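Local coordinates for protein ATP phosphoribosyltransferase (Thermotoga maritima, PDB 1O63) that probably catalyses the condensation of ATP with 5-phosphoribose 1-diphosphate, the first step of histidine biosynthesis, at residues L3-P8 and V58-F63; Y19-T23 and V198-D202; P51-V55 and E73-I77; N85-L91 and D165-R171. All coordinates share one frame; numbering follows the deposited sequence.

Contact 1. Residues L3-P8 and V58-F63; sequences LKLAIP and VADIGF
The Phe-63 ring is met from strand 4-8 at its edge: Ile-7 CD1 lies near the ring plane, 3.9 Å from Phe-63 CD1, and Leu-5 CD2 comes to 4.2 Å from Phe-63 CE1. With CG of Phe-63 beside its own backbone N (chi1 -52°), this ring edge is turned to Leu-5 and Ile-7. Leu-5 and Ile-61 lie side by side on the same face of the sheet. The Asp-60 carboxylate takes the Lys-4 N-H on the anti side of OD2, 3.0 Å away and somewhat out of plane; Ser-180 holds its OD1, and Lys-184 forms a salt bridge to OD2. Lys-4 O is gripped twice, by Asp-60 N at 2.8 Å and Ile-61 N at 3.2 Å. Parallel pairing then continues from Ala-6 N to Ile-61 O (2.8 Å) and from Phe-63 N to Ala-6 O. Past Phe-63 N, the Pro-8 ring lies against Phe-63 O (CD to O 3.3 Å), a carbonyl buried without a hydrogen-bonding partner. At the other end one water joins Lys-4 NZ to Val-58 O. Strand 4-8 runs between parallel strands 40-45 and 61-65, and antiparallel 161-176 and then 81-94 follow across the sheet; this 2-1-3-n-4 order is that of a type II periplasmic-binding-protein-like domain, consistent with the family.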
loop_
_atom_site.group_PDB
_atom_site.type_symbol
_atom_site.label_atom_id
_atom_site.label_comp_id
_atom_site.label_asym_id
_atom_site.label_seq_id
_atom_site.Cartn_x
_atom_site.Cartn_y
_atom_site.Cartn_z
ATOM N N LEU A 3 28.733 0.649 2.444
ATOM C CA LEU A 3 27.646 0.421 1.477
ATOM C C LEU A 3 26.277 0.583 2.120
ATOM O O LEU A 3 26.063 0.186 3.262
ATOM C CB LEU A 3 27.777 -0.960 0.856
ATOM C CG LEU A 3 29.004 -1.159 -0.068
ATOM C CD1 LEU A 3 29.015 -2.566 -0.592
ATOM C CD2 LEU A 3 28.954 -0.135 -1.218
ATOM N N LYS A 4 25.342 1.183 1.396
ATOM C CA LYS A 4 23.979 1.338 1.932
ATOM C C LYS A 4 23.043 0.435 1.128
ATOM O O LYS A 4 23.023 0.579 -0.096
ATOM C CB LYS A 4 23.522 2.798 1.777
ATOM C CG LYS A 4 24.029 3.681 2.936
ATOM C CD LYS A 4 24.652 4.949 2.355
ATOM C CE LYS A 4 25.315 5.774 3.452
ATOM N NZ LYS A 4 24.362 6.751 4.063
ATOM N N LEU A 5 22.348 -0.466 1.813
ATOM C CA LEU A 5 21.441 -1.393 1.118
ATOM C C LEU A 5 19.974 -1.067 1.414
ATOM O O LEU A 5 19.641 -0.720 2.561
ATOM C CB LEU A 5 21.752 -2.831 1.538
ATOM C CG LEU A 5 22.798 -3.599 0.737
ATOM C CD1 LEU A 5 24.087 -2.832 0.575
ATOM C CD2 LEU A 5 23.070 -4.963 1.376
ATOM N N ALA A 6 19.123 -1.161 0.378
ATOM C CA ALA A 6 17.680 -0.926 0.576
ATOM C C ALA A 6 17.024 -2.327 0.539
ATOM O O ALA A 6 17.063 -2.964 -0.501
ATOM C CB ALA A 6 17.133 -0.070 -0.563
ATOM N N ILE A 7 16.563 -2.795 1.667
ATOM C CA ILE A 7 16.031 -4.134 1.862
ATOM C C ILE A 7 14.499 -4.116 1.961
ATOM O O ILE A 7 13.910 -3.281 2.662
ATOM C CB ILE A 7 16.615 -4.755 3.138
ATOM C CG1 ILE A 7 18.124 -4.566 3.277
ATOM C CG2 ILE A 7 16.228 -6.224 3.271
ATOM C CD1 ILE A 7 18.985 -4.936 2.102
ATOM N N PRO A 8 13.857 -4.938 1.176
ATOM C CA PRO A 8 12.406 -5.026 1.098
ATOM C C PRO A 8 11.777 -5.755 2.269
ATOM O O PRO A 8 12.065 -6.939 2.504
ATOM C CB PRO A 8 12.191 -5.836 -0.193
ATOM C CG PRO A 8 13.371 -6.778 -0.189
ATOM C CD PRO A 8 14.535 -5.945 0.293
ATOM N N VAL A 58 20.166 7.546 -2.198
ATOM C CA VAL A 58 20.489 7.408 -0.767
ATOM C C VAL A 58 20.965 6.007 -0.426
ATOM O O VAL A 58 21.525 5.745 0.662
ATOM C CB VAL A 58 19.319 7.845 0.123
ATOM C CG1 VAL A 58 18.991 9.337 -0.136
ATOM C CG2 VAL A 58 18.085 7.007 -0.130
ATOM N N ALA A 59 20.762 5.073 -1.335
ATOM C CA ALA A 59 21.190 3.697 -1.191
ATOM C C ALA A 59 22.054 3.302 -2.409
ATOM O O ALA A 59 21.843 3.829 -3.498
ATOM C CB ALA A 59 19.967 2.780 -1.132
ATOM N N ASP A 60 22.961 2.373 -2.221
ATOM C CA ASP A 60 23.822 1.871 -3.276
ATOM C C ASP A 60 23.231 0.626 -3.944
ATOM O O ASP A 60 23.309 0.474 -5.158
ATOM C CB ASP A 60 25.200 1.480 -2.667
ATOM C CG ASP A 60 25.891 2.736 -2.105
ATOM O OD1 ASP A 60 26.004 3.701 -2.872
ATOM O OD2 ASP A 60 26.326 2.695 -0.950
ATOM N N ILE A 61 22.798 -0.349 -3.145
ATOM C CA ILE A 61 22.276 -1.614 -3.686
ATOM C C ILE A 61 20.906 -1.895 -3.058
ATOM O O ILE A 61 20.711 -1.583 -1.885
ATOM C CB ILE A 61 23.233 -2.770 -3.405
ATOM C CG1 ILE A 61 24.590 -2.527 -4.125
ATOM C CG2 ILE A 61 22.685 -4.122 -3.904
ATOM C CD1 ILE A 61 25.723 -3.307 -3.469
ATOM N N GLY A 62 20.002 -2.513 -3.820
ATOM C CA GLY A 62 18.704 -2.881 -3.263
ATOM C C GLY A 62 18.212 -4.198 -3.862
ATOM O O GLY A 62 18.905 -4.852 -4.652
ATOM N N PHE A 63 17.122 -4.697 -3.278
ATOM C CA PHE A 63 16.477 -5.929 -3.663
ATOM C C PHE A 63 14.942 -5.718 -3.697
ATOM O O PHE A 63 14.418 -5.018 -2.840
ATOM C CB PHE A 63 16.772 -7.077 -2.692
ATOM C CG PHE A 63 18.237 -7.275 -2.421
ATOM C CD1 PHE A 63 18.886 -6.499 -1.470
ATOM C CD2 PHE A 63 18.978 -8.190 -3.146
ATOM C CE1 PHE A 63 20.227 -6.624 -1.215
ATOM C CE2 PHE A 63 20.344 -8.314 -2.925
ATOM C CZ PHE A 63 20.961 -7.549 -1.959
HETATM O O HOH W 1 22.210 7.510 2.508
#

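Contact 2. Residues Y19-T23 and V198-D202; sequences YLKKT and VIEHD
Lys-22 NZ donates to Asp-202 OD1 at 2.7 Å, a salt bridge that meets the oxygen on its anti side, moderately out of the carboxylate plane. The lysine chain is extended beyond CG and crosses the aspartate at about a right angle. The other oxygen, Asp-202 OD2, accepts a hydrogen bond from a water at 2.7 Å, and the same water lies 2.9 Å from Tyr-19 OH, in the plane of the phenol ring. OD2 also sits at the ring edge, 3.5 Å from Tyr-19 CE1, with the carboxylate turned almost perpendicular to the ring. Asp-202 CG is anti to the backbone N (chi1 -179°), which carries the group across to helix 13-23, where lysine and water hold one oxygen each. Helix 13-23, which follows the first strand of the sheet, and the C-terminal helix 185-204 are neighbours on one layer of the alpha/beta domain; their local axes pass 9.8 Å apart with their directions 119° apart. Below the polar rim, Ile-199 CG1 stands over one face of the Tyr-19 ring, 3.5 Å from its centroid and 17° off the normal, a CH-pi contact. Tyr-19 and Ile-199 both also touch Ile-82 of strand 81-94. The two methyls of Val-198 divide between Lys-22 and Thr-23: CG1 presses tightly on Lys-22 CB at 3.5 Å, while CG2 touches Thr-23 CG2 at 3.8 Å. Thr-23 OG1 turns back from this methyl contact to donate to Leu-20 O in its own helix.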
loop_
_atom_site.group_PDB
_atom_site.type_symbol
_atom_site.label_atom_id
_atom_site.label_comp_id
_atom_site.label_asym_id
_atom_site.label_seq_id
_atom_site.Cartn_x
_atom_site.Cartn_y
_atom_site.Cartn_z
ATOM N N TYR A 19 20.858 -13.973 2.909
ATOM C CA TYR A 19 21.985 -13.864 1.979
ATOM C C TYR A 19 23.107 -13.017 2.603
ATOM O O TYR A 19 24.284 -13.394 2.534
ATOM C CB TYR A 19 21.656 -13.267 0.632
ATOM C CG TYR A 19 20.600 -13.911 -0.222
ATOM C CD1 TYR A 19 20.508 -15.278 -0.393
ATOM C CD2 TYR A 19 19.676 -13.107 -0.901
ATOM C CE1 TYR A 19 19.515 -15.850 -1.177
ATOM C CE2 TYR A 19 18.698 -13.675 -1.692
ATOM C CZ TYR A 19 18.618 -15.031 -1.835
ATOM O OH TYR A 19 17.622 -15.557 -2.636
ATOM N N LEU A 20 22.753 -11.846 3.110
ATOM C CA LEU A 20 23.763 -10.961 3.703
ATOM C C LEU A 20 24.443 -11.639 4.886
ATOM O O LEU A 20 25.639 -11.437 5.119
ATOM C CB LEU A 20 23.068 -9.683 4.213
ATOM C CG LEU A 20 22.279 -8.884 3.170
ATOM C CD1 LEU A 20 21.819 -7.562 3.791
ATOM C CD2 LEU A 20 23.144 -8.623 1.940
ATOM N N LYS A 21 23.653 -12.330 5.703
ATOM C CA LYS A 21 24.200 -13.087 6.835
ATOM C C LYS A 21 25.258 -14.060 6.345
ATOM O O LYS A 21 26.402 -14.012 6.813
ATOM C CB LYS A 21 23.077 -13.796 7.600
ATOM C CG LYS A 21 23.549 -14.517 8.860
ATOM C CD LYS A 21 22.512 -15.514 9.370
ATOM C CE LYS A 21 23.040 -16.250 10.602
ATOM N NZ LYS A 21 22.139 -17.360 11.024
ATOM N N LYS A 22 25.014 -14.768 5.231
ATOM C CA LYS A 22 26.028 -15.690 4.719
ATOM C C LYS A 22 27.182 -15.036 3.991
ATOM O O LYS A 22 28.200 -15.716 3.760
ATOM C CB LYS A 22 25.421 -16.777 3.830
ATOM C CG LYS A 22 24.255 -17.506 4.535
ATOM C CD LYS A 22 23.674 -18.513 3.567
ATOM C CE LYS A 22 22.666 -19.443 4.207
ATOM N NZ LYS A 22 22.032 -20.299 3.142
ATOM N N THR A 23 27.093 -13.770 3.582
ATOM C CA THR A 23 28.218 -13.095 2.976
ATOM C C THR A 23 29.204 -12.587 4.032
ATOM O O THR A 23 30.354 -12.290 3.699
ATOM C CB THR A 23 27.847 -11.915 2.061
ATOM O OG1 THR A 23 27.440 -10.807 2.873
ATOM C CG2 THR A 23 26.732 -12.308 1.105
ATOM N N VAL A 198 27.384 -16.609 -2.717
ATOM C CA VAL A 198 26.498 -17.037 -1.622
ATOM C C VAL A 198 25.108 -17.340 -2.160
ATOM O O VAL A 198 24.522 -18.409 -1.951
ATOM C CB VAL A 198 26.446 -15.918 -0.563
ATOM C CG1 VAL A 198 25.299 -16.082 0.408
ATOM C CG2 VAL A 198 27.785 -15.828 0.170
ATOM N N ILE A 199 24.569 -16.381 -2.919
ATOM C CA ILE A 199 23.204 -16.519 -3.439
ATOM C C ILE A 199 23.037 -17.714 -4.338
ATOM O O ILE A 199 22.032 -18.441 -4.310
ATOM C CB ILE A 199 22.775 -15.219 -4.143
ATOM C CG1 ILE A 199 22.497 -14.157 -3.062
ATOM C CG2 ILE A 199 21.562 -15.460 -5.021
ATOM C CD1 ILE A 199 22.225 -12.769 -3.633
ATOM N N GLU A 200 24.005 -17.947 -5.214
ATOM C CA GLU A 200 23.966 -19.104 -6.108
ATOM C C GLU A 200 23.875 -20.398 -5.315
ATOM O O GLU A 200 23.024 -21.255 -5.579
ATOM C CB GLU A 200 25.247 -19.098 -6.965
ATOM C CG GLU A 200 25.054 -19.798 -8.297
ATOM C CD GLU A 200 25.623 -18.986 -9.454
ATOM O OE1 GLU A 200 26.863 -18.951 -9.586
ATOM O OE2 GLU A 200 24.834 -18.370 -10.192
ATOM N N HIS A 201 24.771 -20.539 -4.327
ATOM C CA HIS A 201 24.779 -21.752 -3.519
ATOM C C HIS A 201 23.458 -21.925 -2.778
ATOM O O HIS A 201 22.876 -23.009 -2.785
ATOM C CB HIS A 201 25.952 -21.771 -2.531
ATOM C CG HIS A 201 26.044 -23.084 -1.806
ATOM N ND1 HIS A 201 26.471 -24.243 -2.440
ATOM C CD2 HIS A 201 25.721 -23.434 -0.547
ATOM C CE1 HIS A 201 26.426 -25.245 -1.576
ATOM N NE2 HIS A 201 25.972 -24.785 -0.426
ATOM N N ASP A 202 22.926 -20.834 -2.218
ATOM C CA ASP A 202 21.688 -20.910 -1.464
ATOM C C ASP A 202 20.494 -21.300 -2.329
ATOM O O ASP A 202 19.691 -22.135 -1.915
ATOM C CB ASP A 202 21.366 -19.583 -0.759
ATOM C CG ASP A 202 20.086 -19.677 0.056
ATOM O OD1 ASP A 202 20.156 -20.204 1.194
ATOM O OD2 ASP A 202 19.013 -19.269 -0.432
HETATM O O HOH W 2 17.604 -18.451 -2.640
#

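Contact 3. Residues P51-V55 and E73-I77; sequences PTYLV and ETSLI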
loop_
_atom_site.group_PDB
_atom_site.type_symbol
_atom_site.label_atom_id
_atom_site.label_comp_id
_atom_site.label_asym_id
_atom_site.label_seq_id
_atom_site.Cartn_x
_atom_site.Cartn_y
_atom_site.Cartn_z
ATOM N N PRO A 51 13.253 0.960 -5.152
ATOM C CA PRO A 51 13.783 1.675 -6.289
ATOM C C PRO A 51 13.812 3.178 -6.037
ATOM O O PRO A 51 14.728 3.856 -6.528
ATOM C CB PRO A 51 12.893 1.305 -7.462
ATOM C CG PRO A 51 11.767 0.518 -6.917
ATOM C CD PRO A 51 12.131 0.075 -5.529
ATOM N N THR A 52 12.867 3.677 -5.244
ATOM C CA THR A 52 12.860 5.097 -4.864
ATOM C C THR A 52 14.102 5.462 -4.078
ATOM O O THR A 52 14.759 6.493 -4.332
ATOM C CB THR A 52 11.608 5.376 -4.011
ATOM O OG1 THR A 52 10.434 5.038 -4.791
ATOM C CG2 THR A 52 11.537 6.815 -3.565
ATOM N N TYR A 53 14.505 4.647 -3.100
ATOM C CA TYR A 53 15.720 4.919 -2.340
ATOM C C TYR A 53 16.954 4.916 -3.228
ATOM O O TYR A 53 17.905 5.694 -2.994
ATOM C CB TYR A 53 15.911 3.875 -1.198
ATOM C CG TYR A 53 15.150 4.332 0.046
ATOM C CD1 TYR A 53 13.760 4.425 0.044
ATOM C CD2 TYR A 53 15.831 4.719 1.177
ATOM C CE1 TYR A 53 13.080 4.866 1.164
ATOM C CE2 TYR A 53 15.177 5.168 2.292
ATOM C CZ TYR A 53 13.793 5.250 2.277
ATOM O OH TYR A 53 13.174 5.714 3.417
ATOM N N LEU A 54 17.009 4.005 -4.198
ATOM C CA LEU A 54 18.141 3.935 -5.106
ATOM C C LEU A 54 18.163 5.079 -6.119
ATOM O O LEU A 54 19.186 5.754 -6.314
ATOM C CB LEU A 54 18.101 2.601 -5.881
ATOM C CG LEU A 54 18.369 1.374 -4.974
ATOM C CD1 LEU A 54 17.780 0.108 -5.595
ATOM C CD2 LEU A 54 19.875 1.228 -4.807
ATOM N N VAL A 55 17.009 5.328 -6.757
ATOM C CA VAL A 55 16.956 6.383 -7.782
ATOM C C VAL A 55 17.349 7.725 -7.212
ATOM O O VAL A 55 18.048 8.529 -7.858
ATOM C CB VAL A 55 15.578 6.452 -8.447
ATOM C CG1 VAL A 55 15.508 7.611 -9.440
ATOM C CG2 VAL A 55 15.241 5.145 -9.164
ATOM N N GLU A 73 8.848 1.188 -13.782
ATOM C CA GLU A 73 10.114 1.103 -14.524
ATOM C C GLU A 73 11.183 2.043 -14.014
ATOM O O GLU A 73 10.949 3.206 -13.701
ATOM C CB GLU A 73 9.842 1.333 -16.018
ATOM C CG GLU A 73 10.656 0.396 -16.902
ATOM C CD GLU A 73 10.233 -1.055 -16.764
ATOM O OE1 GLU A 73 10.844 -1.926 -17.435
ATOM O OE2 GLU A 73 9.278 -1.341 -16.004
ATOM N N THR A 74 12.404 1.531 -13.858
ATOM C CA THR A 74 13.538 2.325 -13.409
ATOM C C THR A 74 14.713 2.139 -14.382
ATOM O O THR A 74 14.703 1.227 -15.209
ATOM C CB THR A 74 14.049 1.871 -12.024
ATOM O OG1 THR A 74 14.570 0.547 -12.152
ATOM C CG2 THR A 74 12.947 1.859 -10.973
ATOM N N SER A 75 15.771 2.907 -14.159
ATOM C CA SER A 75 16.980 2.751 -14.961
ATOM C C SER A 75 18.037 1.933 -14.225
ATOM O O SER A 75 19.147 1.738 -14.743
ATOM C CB SER A 75 17.563 4.141 -15.302
ATOM O OG SER A 75 17.643 4.891 -14.082
ATOM N N LEU A 76 17.731 1.418 -13.055
ATOM C CA LEU A 76 18.660 0.667 -12.243
ATOM C C LEU A 76 19.260 -0.553 -12.924
ATOM O O LEU A 76 18.654 -1.293 -13.703
ATOM C CB LEU A 76 18.001 0.269 -10.906
ATOM C CG LEU A 76 17.237 1.395 -10.206
ATOM C CD1 LEU A 76 16.293 0.829 -9.154
ATOM C CD2 LEU A 76 18.242 2.380 -9.587
ATOM N N ILE A 77 20.498 -0.844 -12.526
ATOM C CA ILE A 77 21.277 -1.956 -13.036
ATOM C C ILE A 77 21.054 -3.237 -12.257
ATOM O O ILE A 77 21.119 -3.238 -11.026
ATOM C CB ILE A 77 22.783 -1.565 -12.902
ATOM C CG1 ILE A 77 23.070 -0.396 -13.874
ATOM C CG2 ILE A 77 23.726 -2.713 -13.150
ATOM C CD1 ILE A 77 24.348 0.333 -13.449
#
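Leu-76 reaches from the 73-77 loop to Pro-51, Leu-54 and Val-55 of the helix. Its CB is directed at the helix, and CG stands beside the backbone N (chi1 -46°), which brings the fork of the side chain onto the helix surface. From CG the two methyls part. CD1 goes to Pro-51, 3.8 Å from Pro-51 CB, and also meets Leu-54 CD1 at 3.9 Å. CD2 lies 3.7 Å from Leu-54 CB and 4.1 Å from Val-55 CG2. The fork therefore fits among residues spaced three and four apart, on one side of the helix. Next to it Thr-74 adds a methyl contact, CG2 to Pro-51 CB at 3.6 Å, while Thr-74 OG1 accepts a weak hydrogen bond from Leu-76 N that ties the loop to itself. The contact across is wholly apolar. In the fold, it fastens the loop leading from helix 66-71 to strand 81-94 against helix 50-55. Leu-54 and Leu-76 both rest on Val-175 of strand 161-176, and Leu-76 also touches Pro-178 of helix 178-183; elsewhere on helix 50-55, Thr-52 and Tyr-53 pack on Ile-128 and Leu-142 of the second subunit.

Contact 4. Residues N85-L91 and D165-R171; sequences NISRMVL and DEIFVIR
Arg-88 NH1 and Glu-166 OE1 form a salt bridge of 2.9 Å: the oxygen lies at the guanidinium edge, and the two flat groups are, as modelled, nearly coplanar. Arg-88 NH2 has a second, weak bond to Glu-151 O. Between the antiparallel backbones, Met-89 N donates almost straight to Phe-168 O (2.8 Å). Ile-170 O takes two donors, Ile-86 N at 2.8 Å and Ser-87 N at 3.3 Å, a classic bulge; in a second one, Ile-167 and Phe-168 both face Met-89, whose O accepts from Ile-167 N at 2.7 Å. On the face carrying Ser-87, Met-89 and Ile-170, CB of Met-89 (a selenomethionine) stands over the centre of the Phe-168 ring, 3.8 Å from its centroid. Phe-168 CG sits between its backbone N and carbonyl carbon (chi1 56°), which lays the ring alongside Met-89. Ile-170 CD1 lies next to it, 4.1 Å from Met-89 CB. The ribbon belongs to strands 81-94 and 161-176, the long antiparallel pair that links the two lobes, as the double crossover does in type II periplasmic binding proteins; in HisG enzymes the active site lies in the cleft between the lobes.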
loop_
_atom_site.group_PDB
_atom_site.type_symbol
_atom_site.label_atom_id
_atom_site.label_comp_id
_atom_site.label_asym_id
_atom_site.label_seq_id
_atom_site.Cartn_x
_atom_site.Cartn_y
_atom_site.Cartn_z
ATOM N N ASN A 85 12.078 -19.101 -7.571
ATOM C CA ASN A 85 10.739 -18.622 -7.924
ATOM C C ASN A 85 9.964 -18.419 -6.622
ATOM O O ASN A 85 9.800 -19.383 -5.854
ATOM C CB ASN A 85 10.005 -19.655 -8.783
ATOM C CG ASN A 85 10.619 -19.860 -10.143
ATOM O OD1 ASN A 85 11.255 -18.973 -10.711
ATOM N ND2 ASN A 85 10.428 -21.057 -10.700
ATOM N N ILE A 86 9.520 -17.199 -6.335
ATOM C CA ILE A 86 8.767 -16.978 -5.103
ATOM C C ILE A 86 7.259 -17.181 -5.316
ATOM O O ILE A 86 6.546 -17.694 -4.468
ATOM C CB ILE A 86 8.907 -15.502 -4.635
ATOM C CG1 ILE A 86 10.334 -15.037 -4.690
ATOM C CG2 ILE A 86 8.261 -15.327 -3.266
ATOM C CD1 ILE A 86 11.331 -15.801 -3.853
ATOM N N SER A 87 6.769 -16.503 -6.363
ATOM C CA SER A 87 5.319 -16.533 -6.639
ATOM C C SER A 87 5.057 -16.262 -8.108
ATOM O O SER A 87 5.989 -16.280 -8.919
ATOM C CB SER A 87 4.655 -15.467 -5.758
ATOM O OG SER A 87 5.334 -14.232 -5.892
ATOM N N ARG A 88 3.788 -16.093 -8.467
ATOM C CA ARG A 88 3.400 -15.859 -9.858
ATOM C C ARG A 88 2.388 -14.691 -9.931
ATOM O O ARG A 88 1.462 -14.651 -9.147
ATOM C CB ARG A 88 2.710 -17.076 -10.461
ATOM C CG ARG A 88 3.534 -18.337 -10.657
ATOM C CD ARG A 88 2.602 -19.524 -10.962
ATOM N NE ARG A 88 1.985 -20.047 -9.762
ATOM C CZ ARG A 88 0.904 -20.801 -9.661
ATOM N NH1 ARG A 88 0.210 -21.164 -10.726
ATOM N NH2 ARG A 88 0.489 -21.202 -8.455
HETATM N N MSE A 89 2.487 -13.932 -10.996
HETATM C CA MSE A 89 1.480 -12.884 -11.293
HETATM C C MSE A 89 0.503 -13.547 -12.273
HETATM O O MSE A 89 0.942 -14.109 -13.293
HETATM C CB MSE A 89 2.136 -11.663 -11.862
HETATM C CG MSE A 89 1.219 -10.489 -12.204
HETATM SE SE MSE A 89 0.594 -9.598 -10.618
HETATM C CE MSE A 89 2.176 -8.591 -10.164
ATOM N N VAL A 90 -0.781 -13.597 -11.920
ATOM C CA VAL A 90 -1.743 -14.276 -12.788
ATOM C C VAL A 90 -2.959 -13.418 -13.093
ATOM O O VAL A 90 -3.230 -12.449 -12.400
ATOM C CB VAL A 90 -2.245 -15.597 -12.151
ATOM C CG1 VAL A 90 -1.078 -16.552 -11.947
ATOM C CG2 VAL A 90 -2.970 -15.359 -10.818
ATOM N N LEU A 91 -3.664 -13.800 -14.143
ATOM C CA LEU A 91 -4.979 -13.284 -14.463
ATOM C C LEU A 91 -5.953 -14.341 -13.892
ATOM O O LEU A 91 -5.652 -15.536 -14.069
ATOM C CB LEU A 91 -5.209 -13.186 -15.982
ATOM C CG LEU A 91 -6.645 -12.746 -16.366
ATOM C CD1 LEU A 91 -6.817 -11.282 -16.018
ATOM C CD2 LEU A 91 -6.873 -12.974 -17.863
ATOM N N ASP A 165 -4.598 -17.283 -16.676
ATOM C CA ASP A 165 -3.362 -17.095 -17.421
ATOM C C ASP A 165 -2.220 -16.748 -16.445
ATOM O O ASP A 165 -2.408 -16.020 -15.470
ATOM C CB ASP A 165 -3.503 -15.988 -18.454
ATOM C CG ASP A 165 -2.517 -16.015 -19.601
ATOM O OD1 ASP A 165 -1.812 -17.030 -19.793
ATOM O OD2 ASP A 165 -2.449 -15.009 -20.371
ATOM N N GLU A 166 -1.034 -17.225 -16.803
ATOM C CA GLU A 166 0.167 -16.928 -16.003
ATOM C C GLU A 166 0.858 -15.736 -16.652
ATOM O O GLU A 166 1.178 -15.801 -17.844
ATOM C CB GLU A 166 1.075 -18.157 -16.020
ATOM C CG GLU A 166 0.419 -19.447 -15.556
ATOM C CD GLU A 166 0.553 -19.654 -14.053
ATOM O OE1 GLU A 166 -0.134 -20.524 -13.487
ATOM O OE2 GLU A 166 1.360 -18.920 -13.437
ATOM N N ILE A 167 0.997 -14.608 -15.961
ATOM C CA ILE A 167 1.573 -13.433 -16.672
ATOM C C ILE A 167 3.083 -13.417 -16.554
ATOM O O ILE A 167 3.793 -13.012 -17.461
ATOM C CB ILE A 167 0.948 -12.131 -16.167
ATOM C CG1 ILE A 167 -0.582 -12.182 -16.347
ATOM C CG2 ILE A 167 1.546 -10.947 -16.924
ATOM C CD1 ILE A 167 -1.330 -11.028 -15.736
ATOM N N PHE A 168 3.609 -13.707 -15.358
ATOM C CA PHE A 168 5.045 -13.802 -15.185
ATOM C C PHE A 168 5.339 -14.419 -13.829
ATOM O O PHE A 168 4.541 -14.312 -12.866
ATOM C CB PHE A 168 5.854 -12.536 -15.373
ATOM C CG PHE A 168 5.478 -11.360 -14.542
ATOM C CD1 PHE A 168 5.899 -11.257 -13.222
ATOM C CD2 PHE A 168 4.710 -10.333 -15.070
ATOM C CE1 PHE A 168 5.553 -10.158 -12.458
ATOM C CE2 PHE A 168 4.339 -9.243 -14.306
ATOM C CZ PHE A 168 4.768 -9.152 -12.986
ATOM N N VAL A 169 6.503 -15.050 -13.800
ATOM C CA VAL A 169 6.965 -15.660 -12.551
ATOM C C VAL A 169 7.690 -14.570 -11.757
ATOM O O VAL A 169 8.293 -13.710 -12.384
ATOM C CB VAL A 169 7.932 -16.818 -12.859
ATOM C CG1 VAL A 169 8.719 -17.207 -11.617
ATOM C CG2 VAL A 169 7.130 -17.992 -13.415
ATOM N N ILE A 170 7.509 -14.545 -10.453
ATOM C CA ILE A 170 8.081 -13.506 -9.609
ATOM C C ILE A 170 9.254 -14.052 -8.798
ATOM O O ILE A 170 9.149 -15.066 -8.107
ATOM C CB ILE A 170 7.056 -12.904 -8.651
ATOM C CG1 ILE A 170 6.004 -12.080 -9.449
ATOM C CG2 ILE A 170 7.710 -11.997 -7.611
ATOM C CD1 ILE A 170 4.717 -11.969 -8.637
ATOM N N ARG A 171 10.362 -13.329 -8.880
ATOM C CA ARG A 171 11.574 -13.708 -8.162
ATOM C C ARG A 171 12.124 -12.450 -7.456
ATOM O O ARG A 171 11.673 -11.350 -7.682
ATOM C CB ARG A 171 12.664 -14.097 -9.195
ATOM C CG ARG A 171 12.237 -15.075 -10.251
ATOM C CD ARG A 171 13.409 -15.572 -11.088
ATOM N NE ARG A 171 13.069 -16.859 -11.721
ATOM C CZ ARG A 171 12.318 -16.926 -12.819
ATOM N NH1 ARG A 171 11.836 -15.818 -13.359
ATOM N NH2 ARG A 171 12.052 -18.117 -13.322
#

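Overall arrangement
Contact 1 is the buried centre of one lobe, mostly backbone bonds and apolar side chains, with a polar end at Lys-4 and Asp-60. Contacts 2 and 3 add layers to it: helix 13-23, which contact 2 joins to helix 185-204, packs on contact 1 through Leu-20, which touches Leu-5 and Ile-7, whereas in contact 3 Leu-54 meets Ala-59 to Ile-61. Both are only partly buried, yet contact 2 has a charged, watered rim and contact 3 is purely apolar. Contact 4, also partly buried, is about 25 Å from contact 1, centre to centre; neighbouring strands 61-65 and 161-176 join them in one sheet. Pairing is parallel in contact 1, antiparallel and bulged in contact 4.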